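Local coordinates for protein probable 2-dehydro-3-deoxygalactonokinase DgoK1 (Sinorhizobium meliloti, PDB 3T69) that probably phosphorylates 2-dehydro-3-deoxy-D-galactonate with ATP, giving the 6-phosphate, a step in the degradation of galactose, at residues Gly197-Ala200 and Phe201-Val205. Residues are numbered along the deposited sequence; the frame is centred on the assembly and turned at random.
Sequences GSAA and FTDAV
With OG of Ser-198 held between its own backbone N and carbonyl carbon (chi1 84°), and CG of Asp-203 beside its own backbone N (chi1 -69°), the serine hydroxyl comes near Phe-201 N, 3.6 Å away, and the aspartate carboxylate is laid alongside the carbonyl oxygen of Ala-199. The amide of Phe-201 gives a weak, bent hydrogen bond not to that hydroxyl but to Ser-198 O, at 3.2 Å, and Ser-198 OG turns back to a weak bond with Ala-195 O in the preceding loop. One residue on, the regular pattern sets in: Asp-203 N donates to Ala-199 O at 2.9 Å, and Ala-204 N reaches Ala-200 O at 3.3 Å. Asp-203 OD2 sits 3.2 Å from Ala-199 O without a bond to it, both being acceptors. Val-205 CG2 rests on one face of the Phe-201 ring, 3.7 Å above its plane and near the rim. That ring is buried against helices 233-252 and 268-280, touching Ile-245 and Leu-273, whereas Ala-200 packs on helix 233-252, against Asp-235 and Ala-238. The arrangement is characteristic of an alpha-helix N-terminus, with Ser-198 at the N-cap position and the first turn of helix 199-210 packed against helices 233-252 and 268-280.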
loop_
_atom_site.group_PDB
_atom_site.type_symbol
_atom_site.label_atom_id
_atom_site.label_comp_id
_atom_site.label_asym_id
_atom_site.label_seq_id
_atom_site.Cartn_x
_atom_site.Cartn_y
_atom_site.Cartn_z
ATOM N N GLY B 197 -12.591 17.824 8.172
ATOM C CA GLY B 197 -12.639 18.223 9.580
ATOM C C GLY B 197 -12.940 17.065 10.505
ATOM O O GLY B 197 -12.539 17.090 11.674
ATOM N N SER B 198 -13.646 16.054 9.973
ATOM C CA SER B 198 -14.101 14.888 10.754
ATOM C C SER B 198 -12.948 14.371 11.574
ATOM O O SER B 198 -11.799 14.377 11.113
ATOM C CB SER B 198 -14.672 13.778 9.868
ATOM O OG SER B 198 -13.642 12.944 9.356
ATOM N N ALA B 199 -13.264 13.969 12.803
ATOM C CA ALA B 199 -12.268 13.482 13.757
ATOM C C ALA B 199 -11.687 12.144 13.299
ATOM O O ALA B 199 -10.529 11.841 13.589
ATOM C CB ALA B 199 -12.878 13.372 15.158
ATOM N N ALA B 200 -12.488 11.357 12.582
ATOM C CA ALA B 200 -11.990 10.131 11.980
ATOM C C ALA B 200 -10.642 10.419 11.277
ATOM O O ALA B 200 -9.644 9.723 11.531
ATOM C CB ALA B 200 -13.006 9.528 11.030
ATOM N N PHE B 201 -10.594 11.496 10.485
ATOM C CA PHE B 201 -9.378 11.882 9.770
ATOM C C PHE B 201 -8.170 12.278 10.614
ATOM O O PHE B 201 -7.076 11.744 10.397
ATOM C CB PHE B 201 -9.650 12.930 8.678
ATOM C CG PHE B 201 -8.415 13.347 7.919
ATOM C CD1 PHE B 201 -7.870 12.521 6.924
ATOM C CD2 PHE B 201 -7.776 14.550 8.204
ATOM C CE1 PHE B 201 -6.695 12.906 6.219
ATOM C CE2 PHE B 201 -6.599 14.942 7.520
ATOM C CZ PHE B 201 -6.066 14.121 6.517
ATOM N N THR B 202 -8.315 13.205 11.550
ATOM C CA THR B 202 -7.134 13.639 12.314
ATOM C C THR B 202 -6.706 12.641 13.376
ATOM O O THR B 202 -5.543 12.675 13.816
ATOM C CB THR B 202 -7.288 15.046 12.980
ATOM O OG1 THR B 202 -8.410 15.054 13.888
ATOM C CG2 THR B 202 -7.449 16.115 11.924
ATOM N N ASP B 203 -7.635 11.788 13.832
ATOM C CA ASP B 203 -7.246 10.679 14.718
ATOM C C ASP B 203 -6.263 9.752 13.980
ATOM O O ASP B 203 -5.184 9.460 14.519
ATOM C CB ASP B 203 -8.449 9.850 15.215
ATOM C CG ASP B 203 -9.356 10.607 16.199
ATOM O OD1 ASP B 203 -8.896 11.621 16.804
ATOM O OD2 ASP B 203 -10.541 10.151 16.351
ATOM N N ALA B 204 -6.643 9.333 12.758
ATOM C CA ALA B 204 -5.835 8.481 11.882
ATOM C C ALA B 204 -4.437 9.050 11.687
ATOM O O ALA B 204 -3.422 8.350 11.921
ATOM C CB ALA B 204 -6.507 8.298 10.567
ATOM N N VAL B 205 -4.390 10.333 11.322
ATOM C CA VAL B 205 -3.135 11.069 11.123
ATOM C C VAL B 205 -2.304 11.120 12.374
ATOM O O VAL B 205 -1.082 11.031 12.319
ATOM C CB VAL B 205 -3.386 12.549 10.644
ATOM C CG1 VAL B 205 -2.099 13.329 10.576
ATOM C CG2 VAL B 205 -4.112 12.587 9.318
#